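Local coordinates for N-terminal acetyltransferase B complex subunit NAT3 (Candida albicans, PDB 5K04), which probably transfers an acetyl group from acetyl-CoA to protein N-termini as the catalytic subunit of the NatB complex, at residues L111-T116 and F157-L162. Numbering follows the deposited sequence.
Sequences LFVKVT and FDMRKL. Unlike the reference sequence in segment 157-162: Leu162 (reference Ser).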
ATOM      1  N   LEU B 111      16.712 -17.272 -17.938  1.00 46.30           N
ATOM      2  CA  LEU B 111      16.051 -17.256 -16.645  1.00 39.95           C
ATOM      3  C   LEU B 111      16.803 -18.204 -15.733  1.00 41.52           C
ATOM      4  O   LEU B 111      17.528 -19.094 -16.186  1.00 26.41           O
ATOM      5  CB  LEU B 111      14.588 -17.689 -16.747  1.00 40.18           C
ATOM      6  CG  LEU B 111      14.450 -19.086 -17.362  1.00 47.17           C
ATOM      7  CD1 LEU B 111      14.356 -20.204 -16.309  1.00 41.64           C
ATOM      8  CD2 LEU B 111      13.286 -19.153 -18.303  1.00 50.63           C
ATOM      9  N   PHE B 112      16.578 -18.031 -14.441  1.00 45.48           N
ATOM     10  CA  PHE B 112      17.152 -18.892 -13.423  1.00 40.57           C
ATOM     11  C   PHE B 112      16.035 -19.673 -12.761  1.00 40.79           C
ATOM     12  O   PHE B 112      15.038 -19.088 -12.333  1.00 36.04           O
ATOM     13  CB  PHE B 112      17.910 -18.089 -12.368  1.00 41.33           C
ATOM     14  CG  PHE B 112      19.107 -17.343 -12.907  1.00 46.83           C
ATOM     15  CD1 PHE B 112      20.044 -17.974 -13.710  1.00 51.16           C
ATOM     16  CD2 PHE B 112      19.301 -16.016 -12.588  1.00 43.52           C
ATOM     17  CE1 PHE B 112      21.140 -17.302 -14.188  1.00 51.44           C
ATOM     18  CE2 PHE B 112      20.403 -15.328 -13.061  1.00 52.06           C
ATOM     19  CZ  PHE B 112      21.325 -15.977 -13.869  1.00 57.32           C
ATOM     20  N   VAL B 113      16.209 -20.990 -12.684  1.00 46.43           N
ATOM     21  CA  VAL B 113      15.355 -21.878 -11.905  1.00 50.00           C
ATOM     22  C   VAL B 113      16.247 -22.638 -10.935  1.00 47.00           C
ATOM     23  O   VAL B 113      17.313 -23.135 -11.322  1.00 42.55           O
ATOM     24  CB  VAL B 113      14.558 -22.850 -12.807  1.00 58.63           C
ATOM     25  CG1 VAL B 113      13.864 -23.899 -11.984  1.00 56.33           C
ATOM     26  CG2 VAL B 113      13.513 -22.090 -13.582  1.00 64.70           C
ATOM     27  N   LYS B 114      15.827 -22.714  -9.677  1.00 47.34           N
ATOM     28  CA  LYS B 114      16.600 -23.477  -8.709  1.00 51.83           C
ATOM     29  C   LYS B 114      16.634 -24.944  -9.118  1.00 50.75           C
ATOM     30  O   LYS B 114      15.690 -25.468  -9.711  1.00 41.93           O
ATOM     31  CB  LYS B 114      16.021 -23.324  -7.302  1.00 53.21           C
ATOM     32  CG  LYS B 114      16.169 -21.922  -6.697  1.00 57.69           C
ATOM     33  CD  LYS B 114      17.623 -21.467  -6.716  1.00 62.49           C
ATOM     34  CE  LYS B 114      17.835 -20.192  -5.914  1.00 64.35           C
ATOM     35  NZ  LYS B 114      19.229 -19.682  -6.096  1.00 70.02           N
ATOM     36  N   VAL B 115      17.759 -25.595  -8.812  1.00 58.43           N
ATOM     37  CA  VAL B 115      18.003 -26.985  -9.202  1.00 54.20           C
ATOM     38  C   VAL B 115      16.949 -27.924  -8.616  1.00 54.47           C
ATOM     39  O   VAL B 115      16.637 -28.971  -9.201  1.00 48.42           O
ATOM     40  CB  VAL B 115      19.441 -27.369  -8.778  1.00 60.39           C
ATOM     41  CG1 VAL B 115      19.599 -28.868  -8.642  1.00 77.73           C
ATOM     42  CG2 VAL B 115      20.467 -26.804  -9.793  1.00 52.20           C
ATOM     43  N   THR B 116      16.370 -27.558  -7.472  1.00 53.08           N
ATOM     44  CA  THR B 116      15.354 -28.355  -6.801  1.00 54.70           C
ATOM     45  C   THR B 116      13.955 -28.093  -7.331  1.00 48.20           C
ATOM     46  O   THR B 116      13.012 -28.783  -6.934  1.00 44.46           O
ATOM     47  CB  THR B 116      15.380 -28.061  -5.306  1.00 53.56           C
ATOM     48  OG1 THR B 116      15.439 -26.642  -5.111  1.00 45.36           O
ATOM     49  CG2 THR B 116      16.591 -28.720  -4.664  1.00 54.95           C
ATOM     50  N   PHE B 157      19.673 -23.445 -12.406  1.00 52.71           N
ATOM     51  CA  PHE B 157      19.853 -23.677 -13.827  1.00 50.66           C
ATOM     52  C   PHE B 157      19.532 -22.382 -14.564  1.00 47.22           C
ATOM     53  O   PHE B 157      18.427 -21.847 -14.426  1.00 36.64           O
ATOM     54  CB  PHE B 157      18.948 -24.806 -14.318  1.00 46.04           C
ATOM     55  CG  PHE B 157      19.359 -26.165 -13.856  1.00 50.35           C
ATOM     56  CD1 PHE B 157      20.677 -26.568 -13.942  1.00 44.49           C
ATOM     57  CD2 PHE B 157      18.418 -27.054 -13.344  1.00 52.98           C
ATOM     58  CE1 PHE B 157      21.062 -27.834 -13.525  1.00 46.85           C
ATOM     59  CE2 PHE B 157      18.802 -28.326 -12.921  1.00 52.63           C
ATOM     60  CZ  PHE B 157      20.124 -28.717 -13.013  1.00 44.34           C
ATOM     61  N   ASP B 158      20.504 -21.868 -15.313  1.00 53.15           N
ATOM     62  CA  ASP B 158      20.200 -20.913 -16.365  1.00 44.98           C
ATOM     63  C   ASP B 158      19.608 -21.674 -17.536  1.00 44.64           C
ATOM     64  O   ASP B 158      20.248 -22.583 -18.077  1.00 30.56           O
ATOM     65  CB  ASP B 158      21.448 -20.159 -16.809  1.00 48.68           C
ATOM     66  CG  ASP B 158      21.151 -19.112 -17.873  1.00 47.71           C
ATOM     67  OD1 ASP B 158      20.597 -18.055 -17.511  1.00 48.35           O
ATOM     68  OD2 ASP B 158      21.458 -19.345 -19.062  1.00 42.38           O
ATOM     69  N   MET B 159      18.378 -21.320 -17.904  1.00 54.92           N
ATOM     70  CA  MET B 159      17.658 -21.922 -19.013  1.00 46.94           C
ATOM     71  C   MET B 159      17.508 -20.882 -20.112  1.00 46.87           C
ATOM     72  O   MET B 159      17.234 -19.710 -19.838  1.00 29.80           O
ATOM     73  CB  MET B 159      16.276 -22.430 -18.569  1.00 45.91           C
ATOM     74  CG  MET B 159      16.330 -23.442 -17.417  1.00 41.02           C
ATOM     75  SD  MET B 159      14.754 -24.083 -16.923  1.00 27.55           S
ATOM     76  CE  MET B 159      14.463 -25.084 -18.331  1.00 32.54           C
ATOM     77  N   ARG B 160      17.686 -21.314 -21.356  1.00 49.10           N
ATOM     78  CA  ARG B 160      17.643 -20.409 -22.488  1.00 46.79           C
ATOM     79  C   ARG B 160      16.663 -20.893 -23.545  1.00 45.18           C
ATOM     80  O   ARG B 160      16.453 -22.096 -23.724  1.00 31.03           O
ATOM     81  CB  ARG B 160      19.011 -20.263 -23.118  1.00 45.05           C
ATOM     82  CG  ARG B 160      19.995 -19.522 -22.286  1.00 47.86           C
ATOM     83  CD  ARG B 160      21.304 -19.491 -23.031  1.00 53.48           C
ATOM     84  NE  ARG B 160      22.286 -18.632 -22.388  1.00 54.28           N
ATOM     85  CZ  ARG B 160      23.371 -18.175 -23.006  1.00 56.75           C
ATOM     86  NH1 ARG B 160      23.593 -18.492 -24.273  1.00 60.33           N
ATOM     87  NH2 ARG B 160      24.226 -17.399 -22.359  1.00 60.20           N
ATOM     88  N   LYS B 161      16.058 -19.922 -24.237  1.00 47.67           N
ATOM     89  CA  LYS B 161      15.267 -20.161 -25.441  1.00 45.15           C
ATOM     90  C   LYS B 161      15.762 -19.231 -26.540  1.00 45.27           C
ATOM     91  O   LYS B 161      15.574 -18.011 -26.458  1.00 35.04           O
ATOM     92  CB  LYS B 161      13.779 -19.938 -25.198  1.00 45.25           C
ATOM     93  CG  LYS B 161      12.955 -20.058 -26.477  1.00 46.37           C
ATOM     94  CD  LYS B 161      11.473 -20.141 -26.136  1.00 51.17           C
ATOM     95  CE  LYS B 161      10.592 -20.319 -27.372  1.00 47.90           C
ATOM     96  NZ  LYS B 161       9.160 -20.066 -27.012  1.00 46.66           N
ATOM     97  N   LEU B 162      16.395 -19.805 -27.560  1.00 53.47           N
ATOM     98  CA  LEU B 162      16.810 -19.021 -28.714  1.00 53.31           C
ATOM     99  C   LEU B 162      15.601 -18.430 -29.414  1.00 48.67           C
ATOM    100  O   LEU B 162      14.562 -19.079 -29.556  1.00 41.63           O
ATOM    101  CB  LEU B 162      17.603 -19.878 -29.696  1.00 53.74           C
ATOM    102  CG  LEU B 162      19.103 -19.882 -29.492  1.00 54.85           C
ATOM    103  CD1 LEU B 162      19.662 -21.172 -30.029  1.00 63.25           C
ATOM    104  CD2 LEU B 162      19.709 -18.695 -30.228  1.00 48.23           C
TER
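In the C-terminal half of the GNAT sheet, Leu111 and Val113 pair antiparallel with Met159 and Phe157, joining strand 108-114 to the chain's last strand, 156-162. Val113 N gives its hydrogen to Phe157 O at 2.9 Å, and Phe157 N reaches back to Val113 O. The second hydrogen-bonded pair is less even: Met159 N donates to Leu111 O at 2.9 Å, whereas the return bond from Leu111 N to Met159 O is weak, bent to 121°. On the face turned to helix 118-126, Leu111 CD1 rests on Met159 CB at 3.7 Å, and Val113 CG2 approaches Met159 SD. Just past the strand end, Val115 sets CG2 squarely over the Phe157 ring, a CH-pi contact 3.8 Å from the centroid. With CG1 anti to the Val115 backbone N (chi1 158°), CG2 stands beside that N and is the methyl carried over the ring. On the opposite face, the non-hydrogen-bonded pair Phe112 and Asp158 brings Phe112 CE1 within 3.5 Å of Asp158 OD1, ring and carboxylate planes 61° apart; Arg160 NE forms a salt bridge with Asp158 OD2. Asp158 also bonds through its backbone to Phe132 and Arg133, so strand 156-162 lies between 108-114 and 130-135, the last-strand insertion typical of the GNAT fold, with Val113 beside the bound coenzyme A.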